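Local structure of tRNA (guanosine(18)-2'-O)-methyltransferase (Aquifex aeolicus, 1ZJR) at residues K10-L15 / K194-D199; V18-Q23 / E186-I191; H37-I42 / A64-G69; Q88-F93 / P134-I139; L123-E128 / V159-I164. The protein transfers a methyl group from S-adenosyl-L-methionine to the 2'-O of guanosine 18 in a subset of tRNAs, working as a homodimeric knotted methyltransferase. All blocks are in the same frame, centred on the assembly; numbering follows the deposited sequence.

Overall arrangement
Contacts 1 and 2 pair the first and last modelled helices, 7-19 and 185-200; their centres lie 11 Å apart, and they meet where W195 CZ3 comes within 4.2 Å of L19 CD2. Contacts 3, 4 and 5 lie around the parallel sheet of the knotted alpha/beta fold, and along the chain all three fall inside the loop that contacts 1 and 2 close. Contact 5 is the most central, about 9 Å from the centre of the chain. It touches contact 3 through I42 and T161, and contact 4 through V124. It also lies nearest the predicted S-adenosyl-L-methionine site, with I164 about 4 Å from T103 and I146, side chain to side chain.

Contact 1: K10-L15 / K194-D199; sequences KRLKRL and KWAYED
L15 and W195 meet where the N-terminal helix 7-19 packs against the C-terminal helix 185-200, a two-helix pair that brings the two ends of the chain together in this knotted SPOUT methyltransferase. The axes of the two segments run 138° apart, closer to antiparallel than to parallel, and approach to 11.4 Å. L12 and A196 are the nearest pair of backbone positions.

The apolar contacts are two. L15 swings CG away from its own nitrogen and over the carbonyl side (chi1 -154°), which carries its forked end to the rim of the indole. There L15 CD2 lies in the ring plane, 3.9 Å from W195 CE3, and the two side chains cross at about a right angle. Leucine suits the place because its two methyls can lie along the indole rim. W77 lies nearly parallel to W195, and F79 meets it at a steeper tilt. Beside this pair, L12 CD1 rests on A196 CB at 4.1 Å; alanine's single methyl gives L12 a small apolar surface.

The one polar contact across is a salt bridge near solvent. R11 is extended from CG to NE and reaches D199 from the opposite direction, with guanidinium and carboxylate planes 47° apart. No N-H aims at the carboxylate, which makes this an attraction of charges without a hydrogen bond: D199 OD2 sits well out of the guanidinium plane, 3.3 Å from R11 NH1.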
# COMPACT_ATOMS: atom_id res chain seq x y z
N LYS A 10 10.82 15.55 18.89
CA LYS A 10 9.78 16.09 18.02
C LYS A 10 9.39 15.10 16.93
O LYS A 10 8.21 14.90 16.66
CB LYS A 10 10.26 17.39 17.38
CG LYS A 10 10.76 18.43 18.38
CD LYS A 10 9.69 18.77 19.41
CE LYS A 10 10.20 19.80 20.41
NZ LYS A 10 10.57 21.08 19.75
N ARG A 11 10.39 14.48 16.30
CA ARG A 11 10.14 13.52 15.24
C ARG A 11 9.38 12.32 15.79
O ARG A 11 8.45 11.81 15.16
CB ARG A 11 11.46 13.08 14.59
CG ARG A 11 11.30 12.46 13.21
CD ARG A 11 12.61 12.54 12.42
NE ARG A 11 12.47 12.12 11.03
CZ ARG A 11 12.26 10.86 10.65
NH1 ARG A 11 12.15 9.89 11.55
NH2 ARG A 11 12.15 10.57 9.36
N LEU A 12 9.78 11.86 16.97
CA LEU A 12 9.13 10.72 17.61
C LEU A 12 7.70 11.10 17.99
O LEU A 12 6.79 10.27 17.91
CB LEU A 12 9.90 10.30 18.87
CG LEU A 12 10.79 9.05 18.74
CD1 LEU A 12 11.57 9.07 17.43
CD2 LEU A 12 11.74 9.00 19.92
N LYS A 13 7.52 12.35 18.40
CA LYS A 13 6.21 12.85 18.78
C LYS A 13 5.33 12.80 17.53
O LYS A 13 4.18 12.36 17.57
CB LYS A 13 6.33 14.30 19.26
CG LYS A 13 5.04 14.90 19.81
CD LYS A 13 4.89 14.62 21.31
CE LYS A 13 6.00 15.30 22.11
NZ LYS A 13 5.84 15.10 23.58
N ARG A 14 5.90 13.26 16.42
CA ARG A 14 5.19 13.28 15.15
C ARG A 14 4.93 11.86 14.67
O ARG A 14 3.88 11.57 14.10
CB ARG A 14 6.01 14.06 14.13
CG ARG A 14 5.23 14.53 12.91
CD ARG A 14 5.91 15.73 12.28
NE ARG A 14 6.06 16.81 13.25
CZ ARG A 14 6.63 17.98 13.00
NH1 ARG A 14 7.12 18.24 11.79
NH2 ARG A 14 6.71 18.90 13.95
N LEU A 15 5.89 10.98 14.90
CA LEU A 15 5.78 9.58 14.49
C LEU A 15 4.59 8.96 15.23
O LEU A 15 3.82 8.20 14.67
CB LEU A 15 7.06 8.82 14.85
CG LEU A 15 7.44 7.57 14.04
CD1 LEU A 15 8.44 6.75 14.85
CD2 LEU A 15 6.22 6.72 13.72
N LYS A 194 11.41 0.51 17.85
CA LYS A 194 12.10 -0.10 16.72
C LYS A 194 12.61 0.91 15.71
O LYS A 194 13.80 0.91 15.36
CB LYS A 194 11.17 -1.10 16.03
CG LYS A 194 11.83 -1.87 14.89
CD LYS A 194 10.93 -2.98 14.37
CE LYS A 194 11.63 -3.81 13.30
NZ LYS A 194 10.80 -4.97 12.85
N TRP A 195 11.73 1.78 15.22
CA TRP A 195 12.15 2.76 14.23
C TRP A 195 13.11 3.80 14.76
O TRP A 195 13.98 4.28 14.02
CB TRP A 195 10.93 3.43 13.59
CG TRP A 195 10.26 2.53 12.59
CD1 TRP A 195 10.74 1.35 12.09
CD2 TRP A 195 9.00 2.75 11.93
NE1 TRP A 195 9.86 0.83 11.17
CE2 TRP A 195 8.79 1.67 11.05
CE3 TRP A 195 8.04 3.77 12.00
CZ2 TRP A 195 7.65 1.57 10.25
CZ3 TRP A 195 6.90 3.67 11.21
CH2 TRP A 195 6.72 2.57 10.34
N ALA A 196 12.99 4.15 16.03
CA ALA A 196 13.89 5.13 16.62
C ALA A 196 15.28 4.49 16.68
O ALA A 196 16.30 5.17 16.60
CB ALA A 196 13.43 5.50 18.02
N TYR A 197 15.30 3.17 16.81
CA TYR A 197 16.53 2.40 16.87
C TYR A 197 17.13 2.19 15.48
O TYR A 197 18.31 2.46 15.26
CB TYR A 197 16.26 1.04 17.53
CG TYR A 197 17.45 0.12 17.59
CD1 TYR A 197 18.61 0.48 18.29
CD2 TYR A 197 17.42 -1.14 16.98
CE1 TYR A 197 19.70 -0.38 18.37
CE2 TYR A 197 18.50 -2.01 17.06
CZ TYR A 197 19.64 -1.62 17.76
OH TYR A 197 20.71 -2.49 17.84
N GLU A 198 16.31 1.72 14.55
CA GLU A 198 16.75 1.49 13.18
C GLU A 198 17.16 2.78 12.48
O GLU A 198 18.04 2.78 11.62
CB GLU A 198 15.64 0.80 12.37
CG GLU A 198 15.16 -0.51 12.98
CD GLU A 198 14.11 -1.19 12.13
OE1 GLU A 198 13.11 -0.53 11.77
OE2 GLU A 198 14.27 -2.39 11.83
N ASP A 199 16.52 3.89 12.86
CA ASP A 199 16.83 5.19 12.27
C ASP A 199 18.26 5.60 12.58
O ASP A 199 18.92 6.27 11.77
CB ASP A 199 15.87 6.26 12.79
CG ASP A 199 14.77 6.59 11.80
OD1 ASP A 199 14.02 5.68 11.39
OD2 ASP A 199 14.66 7.78 11.42

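Contact 2: V18-Q23 / E186-I191; sequences VLEKRQ and EEIQKI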
# COMPACT_ATOMS: atom_id res chain seq x y z
N VAL A 18 1.37 10.00 13.75
CA VAL A 18 1.21 9.29 12.50
C VAL A 18 0.76 7.85 12.78
O VAL A 18 -0.16 7.35 12.14
CB VAL A 18 2.53 9.28 11.68
CG1 VAL A 18 2.43 8.32 10.51
CG2 VAL A 18 2.82 10.69 11.17
N LEU A 19 1.41 7.19 13.73
CA LEU A 19 1.05 5.82 14.05
C LEU A 19 -0.39 5.73 14.57
O LEU A 19 -1.07 4.72 14.36
CB LEU A 19 2.03 5.23 15.07
CG LEU A 19 3.44 4.96 14.53
CD1 LEU A 19 4.35 4.45 15.65
CD2 LEU A 19 3.35 3.92 13.41
N GLU A 20 -0.86 6.78 15.23
CA GLU A 20 -2.23 6.77 15.76
C GLU A 20 -3.29 6.86 14.67
O GLU A 20 -4.47 6.63 14.92
CB GLU A 20 -2.40 7.90 16.78
CG GLU A 20 -1.69 7.60 18.10
CD GLU A 20 -1.68 8.77 19.06
OE1 GLU A 20 -1.20 8.58 20.20
OE2 GLU A 20 -2.15 9.86 18.68
N LYS A 21 -2.87 7.17 13.44
CA LYS A 21 -3.80 7.26 12.32
C LYS A 21 -3.58 6.14 11.31
O LYS A 21 -4.35 5.98 10.37
CB LYS A 21 -3.65 8.61 11.62
CG LYS A 21 -4.00 9.82 12.49
CD LYS A 21 -3.62 11.11 11.79
CE LYS A 21 -3.88 12.33 12.66
NZ LYS A 21 -3.35 13.58 12.02
N ARG A 22 -2.52 5.36 11.50
CA ARG A 22 -2.22 4.27 10.58
C ARG A 22 -3.34 3.23 10.52
O ARG A 22 -3.94 2.87 11.53
CB ARG A 22 -0.90 3.58 10.99
CG ARG A 22 0.37 4.33 10.57
CD ARG A 22 0.54 4.28 9.06
NE ARG A 22 1.85 4.75 8.60
CZ ARG A 22 2.06 5.86 7.90
NH1 ARG A 22 1.03 6.65 7.58
NH2 ARG A 22 3.28 6.17 7.48
N GLN A 23 -3.61 2.76 9.30
CA GLN A 23 -4.64 1.75 9.05
C GLN A 23 -3.92 0.40 8.94
O GLN A 23 -3.52 -0.00 7.84
CB GLN A 23 -5.37 2.06 7.74
CG GLN A 23 -5.98 3.44 7.69
CD GLN A 23 -7.04 3.64 8.75
OE1 GLN A 23 -6.87 4.44 9.68
NE2 GLN A 23 -8.13 2.91 8.62
N GLU A 186 0.52 -1.01 22.74
CA GLU A 186 1.67 -1.92 22.79
C GLU A 186 2.38 -1.91 21.43
O GLU A 186 3.61 -1.82 21.35
CB GLU A 186 1.24 -3.36 23.10
CG GLU A 186 0.70 -3.61 24.51
CD GLU A 186 -0.81 -3.51 24.60
OE1 GLU A 186 -1.42 -4.31 25.33
OE2 GLU A 186 -1.39 -2.62 23.94
N GLU A 187 1.58 -2.00 20.37
CA GLU A 187 2.09 -2.01 19.01
C GLU A 187 2.73 -0.67 18.63
O GLU A 187 3.77 -0.63 17.96
CB GLU A 187 0.95 -2.38 18.06
CG GLU A 187 0.51 -3.83 18.22
CD GLU A 187 -0.92 -4.10 17.79
OE1 GLU A 187 -1.52 -3.24 17.12
OE2 GLU A 187 -1.45 -5.18 18.12
N ILE A 188 2.11 0.42 19.07
CA ILE A 188 2.64 1.75 18.80
C ILE A 188 3.99 1.91 19.49
O ILE A 188 4.96 2.36 18.89
CB ILE A 188 1.66 2.84 19.30
CG1 ILE A 188 0.40 2.84 18.44
CG2 ILE A 188 2.35 4.20 19.29
CD1 ILE A 188 -0.65 3.87 18.87
N GLN A 189 4.06 1.53 20.76
CA GLN A 189 5.33 1.66 21.48
C GLN A 189 6.40 0.78 20.86
O GLN A 189 7.56 1.18 20.80
CB GLN A 189 5.16 1.32 22.96
CG GLN A 189 4.67 2.50 23.79
CD GLN A 189 4.67 2.21 25.27
OE1 GLN A 189 5.69 1.80 25.84
NE2 GLN A 189 3.53 2.42 25.92
N LYS A 190 6.02 -0.41 20.40
CA LYS A 190 6.99 -1.32 19.80
C LYS A 190 7.59 -0.69 18.54
O LYS A 190 8.80 -0.72 18.33
CB LYS A 190 6.34 -2.65 19.45
CG LYS A 190 7.33 -3.68 18.88
CD LYS A 190 6.63 -4.92 18.35
CE LYS A 190 5.82 -4.62 17.09
NZ LYS A 190 6.67 -4.10 15.98
N ILE A 191 6.73 -0.11 17.71
CA ILE A 191 7.19 0.52 16.49
C ILE A 191 8.03 1.75 16.78
O ILE A 191 9.07 1.95 16.15
CB ILE A 191 6.01 0.88 15.57
CG1 ILE A 191 5.25 -0.40 15.19
CG2 ILE A 191 6.51 1.62 14.33
CD1 ILE A 191 3.98 -0.16 14.39
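L19 reaches across to I188 and I191 on helix 185-200, and its side chain carries most of the contact. From CB, which already leans toward that helix, CG continues on the side of the backbone N (chi1 -70°) and splits into two methyls. CD1 does most of the touching. L19 CD1 lies 3.8 Å from I191 CG2, sits at 3.9 Å from the carbonyl oxygen I188 O, and has I188 CG2 slightly farther off at 4.2 Å. L19 CD2 meets the same isoleucine methyl, I191 CG2, at 4.0 Å, so the leucine fork straddles it.

One residue on, E20 adds its aliphatic part: E20 CG rests 3.9 Å from I188 CD1, the two side chains crossing at about a right angle. A glutamate fits here because its methylene can border the apolar patch while the extended chain carries the carboxylate onward, with a long, weak ion pair to R16. Isoleucines suit the facing helix, giving adjacent branched surfaces.

Farther along the same segment, R22 forms a salt bridge with D47. The arrangement is apolar packing of the end region of the N-terminal helix on the C-terminal one, a leucine set against two isoleucines one turn apart in this TrmH enzyme.

Contact 3: H37-I42 / A64-G69; sequences HNFSAI and AKINEG
F39 turns a ring edge to I66: F39 CE2 lies 4.2 Å from I66 CG1, which is near the ring plane, and the two side chains cross at a slant. The same ring packs edge-to-face with Y56, and a glycerol, probably from the crystallisation liquor, lies about 3 Å from the side chain. Helix 36-49 here is the crossover helix of a beta-alpha-beta unit, linking the neighbouring parallel strands 26-31 and 51-57 of the SPOUT alpha/beta fold; the poorly ordered loop ahead of helix 68-71 runs past it.

S40 makes the polar link to that loop. With OG placed beside its own backbone N (chi1 -55°), the hydroxyl is given to E36 O one turn earlier and can accept from across. Serine suits the position because one small group serves both partners. I66 CG2 lies 3.6 Å from S40 OG. With an alanine here, N67 N is likely to lose its acceptor across the contact, and the loop its polar tie to the helix.

N67 is the N-cap residue of the next helix, so the bond ties the loop to helix 36-49 just ahead of it. The bond is nearly straight: N67 N points at S40 OG at 3.2 Å with an N-H...O angle of 172°.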
# COMPACT_ATOMS: atom_id res chain seq x y z
N HIS A 37 11.10 5.53 -9.66
CA HIS A 37 10.40 6.80 -9.47
C HIS A 37 8.93 6.50 -9.15
O HIS A 37 8.35 7.10 -8.24
CB HIS A 37 10.48 7.67 -10.74
CG HIS A 37 10.03 9.08 -10.53
ND1 HIS A 37 9.10 9.44 -9.59
CD2 HIS A 37 10.37 10.23 -11.18
CE1 HIS A 37 8.88 10.74 -9.65
NE2 HIS A 37 9.64 11.24 -10.61
N ASN A 38 8.33 5.57 -9.88
CA ASN A 38 6.94 5.21 -9.61
C ASN A 38 6.86 4.51 -8.26
O ASN A 38 5.93 4.75 -7.49
CB ASN A 38 6.38 4.28 -10.69
CG ASN A 38 6.11 5.00 -12.00
OD1 ASN A 38 5.92 6.21 -12.04
ND2 ASN A 38 6.08 4.24 -13.09
N PHE A 39 7.81 3.63 -7.97
CA PHE A 39 7.78 2.93 -6.69
C PHE A 39 7.88 3.91 -5.51
O PHE A 39 7.13 3.79 -4.54
CB PHE A 39 8.92 1.91 -6.59
CG PHE A 39 8.78 0.98 -5.43
CD1 PHE A 39 7.88 -0.08 -5.48
CD2 PHE A 39 9.50 1.18 -4.26
CE1 PHE A 39 7.69 -0.92 -4.39
CE2 PHE A 39 9.33 0.35 -3.16
CZ PHE A 39 8.42 -0.70 -3.22
N SER A 40 8.79 4.87 -5.60
CA SER A 40 8.96 5.85 -4.52
C SER A 40 7.69 6.68 -4.34
O SER A 40 7.31 7.02 -3.22
CB SER A 40 10.15 6.76 -4.82
OG SER A 40 11.33 6.00 -5.04
N ALA A 41 7.05 7.02 -5.45
CA ALA A 41 5.82 7.81 -5.40
C ALA A 41 4.74 7.00 -4.69
O ALA A 41 3.95 7.55 -3.93
CB ALA A 41 5.37 8.18 -6.82
N ILE A 42 4.71 5.69 -4.94
CA ILE A 42 3.73 4.82 -4.31
C ILE A 42 3.98 4.76 -2.81
O ILE A 42 3.04 4.73 -2.02
CB ILE A 42 3.79 3.40 -4.93
CG1 ILE A 42 3.18 3.44 -6.33
CG2 ILE A 42 3.03 2.39 -4.03
CD1 ILE A 42 3.28 2.13 -7.11
N ALA A 64 14.84 -3.60 -4.48
CA ALA A 64 14.30 -2.28 -4.80
C ALA A 64 15.06 -1.15 -4.11
O ALA A 64 15.27 -1.18 -2.90
CB ALA A 64 12.82 -2.22 -4.43
N LYS A 65 15.47 -0.16 -4.90
CA LYS A 65 16.20 0.99 -4.38
C LYS A 65 15.31 2.23 -4.40
O LYS A 65 15.02 2.79 -5.46
CB LYS A 65 17.45 1.23 -5.22
N ILE A 66 14.87 2.66 -3.22
CA ILE A 66 14.00 3.82 -3.10
C ILE A 66 14.81 5.11 -3.19
O ILE A 66 15.94 5.19 -2.70
CB ILE A 66 13.25 3.82 -1.75
CG1 ILE A 66 12.57 2.46 -1.54
CG2 ILE A 66 12.21 4.93 -1.73
CD1 ILE A 66 11.90 2.32 -0.20
N ASN A 67 14.24 6.12 -3.84
CA ASN A 67 14.91 7.41 -3.99
C ASN A 67 14.48 8.34 -2.85
O ASN A 67 13.32 8.75 -2.78
CB ASN A 67 14.54 8.04 -5.34
CG ASN A 67 15.33 9.31 -5.62
OD1 ASN A 67 15.13 9.96 -6.65
ND2 ASN A 67 16.22 9.67 -4.71
N GLU A 68 15.43 8.66 -1.97
CA GLU A 68 15.16 9.53 -0.84
C GLU A 68 14.69 10.91 -1.28
O GLU A 68 13.93 11.58 -0.58
CB GLU A 68 16.40 9.65 0.03
N GLY A 69 15.14 11.33 -2.46
CA GLY A 69 14.75 12.63 -2.98
C GLY A 69 13.32 12.68 -3.49
O GLY A 69 12.74 13.75 -3.61

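Contact 4: Q88-F93 / P134-I139; sequences QKLLEF and PEIVEI
L90 and L91, successive residues of helix 86-95, each meet an isoleucine of 134-139, one pair deep in the protein and the other nearer its surface. The inner pair is comfortably packed: L90 CD1 sits 3.7 Å from I136 CG2 and slightly farther from CG1, with the two side chains at about a right angle. Both residues are buried, and leucine and isoleucine suit this place because their methyls can fill it without polar atoms to satisfy.

The outer pair is closer still. I139 throws CG1 over to its carbonyl side (chi1 -168°), which leaves CG2 in the crowded position between N and C, and the CG1 arm runs up to L91. There L91 CD2 lies 3.2 Å from I139 CG1 and 3.3 Å from its CD1. Both separations are shorter than normal van der Waals contact, so the exact placement is doubtful, although the meeting of the two side chains is plain.

Toward solvent the packing gives way to charge: K89 NZ forms a salt bridge with E92 OE1 at 3.4 Å, its hydrogen bond weak, within the helix. I139 O accepts a hydrogen bond from K94, a second tie between the segment and helix 86-95.

Beneath the inner pair lies the parallel sheet of the alpha/beta SPOUT fold: L90 and I136 both rest on V124 of strand 121-126, and L90 also touches F29 while I136 touches D31 on strand 26-31. The side chain of I136 is about 8 Å from that of T103, a predicted S-adenosyl-L-methionine site. The short helix 134-137 thus wedges beside helix 86-95 over one face of that sheet.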
# COMPACT_ATOMS: atom_id res chain seq x y z
N GLN A 88 1.41 -16.85 -2.78
CA GLN A 88 1.55 -17.46 -1.47
C GLN A 88 1.31 -16.42 -0.37
O GLN A 88 0.58 -16.67 0.59
CB GLN A 88 2.96 -18.05 -1.32
CG GLN A 88 3.17 -18.80 -0.01
CD GLN A 88 4.57 -19.39 0.10
OE1 GLN A 88 5.56 -18.66 0.08
NE2 GLN A 88 4.65 -20.71 0.23
N LYS A 89 1.93 -15.25 -0.52
CA LYS A 89 1.78 -14.19 0.46
C LYS A 89 0.34 -13.69 0.51
O LYS A 89 -0.23 -13.49 1.59
CB LYS A 89 2.72 -13.02 0.14
CG LYS A 89 2.85 -12.00 1.27
CD LYS A 89 3.47 -12.66 2.49
CE LYS A 89 3.63 -11.68 3.64
NZ LYS A 89 4.24 -12.34 4.83
N LEU A 90 -0.25 -13.47 -0.66
CA LEU A 90 -1.62 -12.99 -0.73
C LEU A 90 -2.60 -14.00 -0.15
O LEU A 90 -3.61 -13.62 0.43
CB LEU A 90 -1.99 -12.65 -2.18
CG LEU A 90 -1.18 -11.50 -2.78
CD1 LEU A 90 -1.51 -11.35 -4.26
CD2 LEU A 90 -1.49 -10.20 -2.03
N LEU A 91 -2.29 -15.29 -0.29
CA LEU A 91 -3.16 -16.33 0.24
C LEU A 91 -3.13 -16.28 1.76
O LEU A 91 -4.13 -16.58 2.42
CB LEU A 91 -2.70 -17.71 -0.23
CG LEU A 91 -2.93 -18.01 -1.71
CD1 LEU A 91 -2.30 -19.33 -2.09
CD2 LEU A 91 -4.42 -18.03 -1.98
N GLU A 92 -1.98 -15.91 2.32
CA GLU A 92 -1.84 -15.80 3.76
C GLU A 92 -2.80 -14.75 4.29
O GLU A 92 -3.44 -14.94 5.33
CB GLU A 92 -0.40 -15.42 4.13
CG GLU A 92 0.54 -16.61 4.21
CD GLU A 92 2.00 -16.20 4.21
OE1 GLU A 92 2.35 -15.21 4.88
OE2 GLU A 92 2.80 -16.89 3.54
N PHE A 93 -2.90 -13.63 3.57
CA PHE A 93 -3.81 -12.57 3.99
C PHE A 93 -5.25 -12.98 3.75
O PHE A 93 -6.12 -12.72 4.58
CB PHE A 93 -3.53 -11.27 3.22
CG PHE A 93 -2.34 -10.50 3.72
CD1 PHE A 93 -1.14 -10.51 3.02
CD2 PHE A 93 -2.43 -9.76 4.90
CE1 PHE A 93 -0.04 -9.79 3.48
CE2 PHE A 93 -1.33 -9.03 5.37
CZ PHE A 93 -0.13 -9.05 4.66
N PRO A 134 -1.51 -12.78 -14.14
CA PRO A 134 -2.67 -13.66 -14.18
C PRO A 134 -2.67 -14.57 -12.95
O PRO A 134 -3.72 -14.97 -12.46
CB PRO A 134 -2.47 -14.44 -15.48
CG PRO A 134 -1.75 -13.45 -16.35
CD PRO A 134 -0.73 -12.87 -15.39
N GLU A 135 -1.47 -14.88 -12.45
CA GLU A 135 -1.33 -15.72 -11.27
C GLU A 135 -2.00 -15.06 -10.08
O GLU A 135 -2.71 -15.70 -9.31
CB GLU A 135 0.15 -15.96 -10.95
CG GLU A 135 0.91 -16.87 -11.93
CD GLU A 135 1.12 -16.25 -13.31
OE1 GLU A 135 1.52 -15.07 -13.40
OE2 GLU A 135 0.89 -16.95 -14.32
N ILE A 136 -1.79 -13.75 -9.94
CA ILE A 136 -2.38 -13.01 -8.85
C ILE A 136 -3.89 -12.81 -9.00
O ILE A 136 -4.65 -13.03 -8.05
CB ILE A 136 -1.70 -11.62 -8.69
CG1 ILE A 136 -0.27 -11.81 -8.17
CG2 ILE A 136 -2.51 -10.74 -7.74
CD1 ILE A 136 0.52 -10.51 -8.04
N VAL A 137 -4.34 -12.40 -10.18
CA VAL A 137 -5.75 -12.16 -10.38
C VAL A 137 -6.60 -13.41 -10.14
O VAL A 137 -7.77 -13.31 -9.78
CB VAL A 137 -6.04 -11.58 -11.80
CG1 VAL A 137 -6.15 -12.70 -12.83
CG2 VAL A 137 -7.31 -10.75 -11.76
N GLU A 138 -5.99 -14.58 -10.31
CA GLU A 138 -6.70 -15.84 -10.10
C GLU A 138 -7.19 -16.03 -8.67
O GLU A 138 -8.17 -16.73 -8.43
CB GLU A 138 -5.79 -17.02 -10.47
CG GLU A 138 -5.56 -17.18 -11.96
CD GLU A 138 -6.83 -17.52 -12.72
OE1 GLU A 138 -7.81 -16.74 -12.64
OE2 GLU A 138 -6.85 -18.56 -13.41
N ILE A 139 -6.51 -15.39 -7.72
CA ILE A 139 -6.89 -15.51 -6.31
C ILE A 139 -7.58 -14.27 -5.75
O ILE A 139 -7.95 -14.24 -4.58
CB ILE A 139 -5.65 -15.83 -5.44
CG1 ILE A 139 -6.09 -16.23 -4.04
CG2 ILE A 139 -4.73 -14.61 -5.37
CD1 ILE A 139 -6.94 -17.49 -4.00

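Contact 5: L123-E128 / V159-I164; sequences LVVGNE and VATGII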
# COMPACT_ATOMS: atom_id res chain seq x y z
N LEU A 123 -4.70 -4.18 -1.32
CA LEU A 123 -4.83 -3.62 -2.67
C LEU A 123 -3.59 -4.02 -3.47
O LEU A 123 -2.47 -3.67 -3.09
CB LEU A 123 -4.92 -2.09 -2.62
CG LEU A 123 -4.81 -1.41 -3.99
CD1 LEU A 123 -6.01 -1.80 -4.84
CD2 LEU A 123 -4.73 0.10 -3.82
N VAL A 124 -3.78 -4.73 -4.57
CA VAL A 124 -2.65 -5.15 -5.40
C VAL A 124 -2.63 -4.34 -6.69
O VAL A 124 -3.61 -4.32 -7.44
CB VAL A 124 -2.73 -6.65 -5.76
CG1 VAL A 124 -1.41 -7.11 -6.38
CG2 VAL A 124 -3.05 -7.48 -4.52
N VAL A 125 -1.50 -3.68 -6.95
CA VAL A 125 -1.33 -2.87 -8.15
C VAL A 125 -0.07 -3.38 -8.84
O VAL A 125 0.71 -4.12 -8.25
CB VAL A 125 -1.13 -1.37 -7.81
CG1 VAL A 125 -2.36 -0.83 -7.08
CG2 VAL A 125 0.11 -1.19 -6.96
N GLY A 126 0.14 -3.00 -10.10
CA GLY A 126 1.35 -3.47 -10.76
C GLY A 126 1.53 -3.00 -12.18
O GLY A 126 0.69 -2.30 -12.72
N ASN A 127 2.65 -3.40 -12.77
CA ASN A 127 2.98 -3.04 -14.14
C ASN A 127 3.02 -4.23 -15.10
O ASN A 127 3.79 -4.21 -16.06
CB ASN A 127 4.32 -2.32 -14.22
CG ASN A 127 4.20 -0.84 -13.95
OD1 ASN A 127 3.38 -0.14 -14.56
ND2 ASN A 127 5.03 -0.34 -13.05
N GLU A 128 2.24 -5.27 -14.83
CA GLU A 128 2.20 -6.40 -15.75
C GLU A 128 1.23 -5.96 -16.84
O GLU A 128 0.57 -4.93 -16.70
CB GLU A 128 1.72 -7.68 -15.06
CG GLU A 128 2.67 -8.25 -13.99
CD GLU A 128 4.05 -8.67 -14.54
OE1 GLU A 128 4.89 -9.11 -13.73
OE2 GLU A 128 4.29 -8.56 -15.76
N VAL A 159 -0.10 6.87 -10.29
CA VAL A 159 -1.29 7.72 -10.28
C VAL A 159 -2.52 6.87 -9.95
O VAL A 159 -3.34 7.26 -9.13
CB VAL A 159 -1.49 8.42 -11.65
CG1 VAL A 159 -2.76 9.27 -11.63
CG2 VAL A 159 -0.28 9.30 -11.96
N ALA A 160 -2.63 5.70 -10.58
CA ALA A 160 -3.77 4.82 -10.33
C ALA A 160 -3.80 4.40 -8.87
O ALA A 160 -4.86 4.34 -8.25
CB ALA A 160 -3.68 3.57 -11.23
N THR A 161 -2.63 4.10 -8.32
CA THR A 161 -2.55 3.68 -6.92
C THR A 161 -3.06 4.78 -6.01
O THR A 161 -3.79 4.51 -5.05
CB THR A 161 -1.09 3.32 -6.54
OG1 THR A 161 -0.67 2.18 -7.29
CG2 THR A 161 -0.99 3.00 -5.04
N GLY A 162 -2.70 6.02 -6.30
CA GLY A 162 -3.17 7.13 -5.48
C GLY A 162 -4.67 7.33 -5.60
O GLY A 162 -5.35 7.61 -4.61
N ILE A 163 -5.20 7.19 -6.81
CA ILE A 163 -6.64 7.37 -7.03
C ILE A 163 -7.43 6.33 -6.24
O ILE A 163 -8.40 6.65 -5.56
CB ILE A 163 -6.97 7.23 -8.54
CG1 ILE A 163 -6.37 8.43 -9.29
CG2 ILE A 163 -8.49 7.11 -8.75
CD1 ILE A 163 -6.29 8.24 -10.79
N ILE A 164 -7.00 5.08 -6.32
CA ILE A 164 -7.68 4.01 -5.62
C ILE A 164 -7.53 4.15 -4.11
O ILE A 164 -8.51 4.06 -3.37
CB ILE A 164 -7.17 2.63 -6.06
CG1 ILE A 164 -7.37 2.47 -7.57
CG2 ILE A 164 -7.91 1.52 -5.30
CD1 ILE A 164 -6.65 1.26 -8.17
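V125 and T161 are brought together by their first torsions. In T161, OG1 lies on the side of the backbone N (chi1 -65°), which turns the hydroxyl to the strand while it remains bonded to V157 O in the preceding helical turn. V125 has CG1 on that same side of its own backbone (chi1 -61°) and CG2 between N and carbonyl carbon, so both methyls straddle the oxygen: V125 CG1 and CG2 are each 3.5 Å from T161 OG1. The side chains cross at about a right angle.

Two residues back, L123 sets both methyls on one methyl of I164. L123 CD2 lies 3.8 Å from I164 CG2, with CD1 scarcely farther at 3.9 Å. Alternate residues of the strand thus meet T161 and I164, one turn apart on the helix. This is strand-helix packing in the knotted SPOUT fold, where helix 157-174 covers the centre of the parallel sheet. I164 also lies close to T103 and I146, both predicted to bind S-adenosyl-L-methionine, and a glycerol, probably from the crystallisation liquor, is hydrogen-bonded to G126 O at the strand end.

The contact is largely apolar, but at T161 the valine methyls press on a hydroxyl oxygen. With no hydrogen bond between the segments, beta-branched and leucine side chains pack the interface, and threonine can be buried among them because its hydroxyl is satisfied by its own helix.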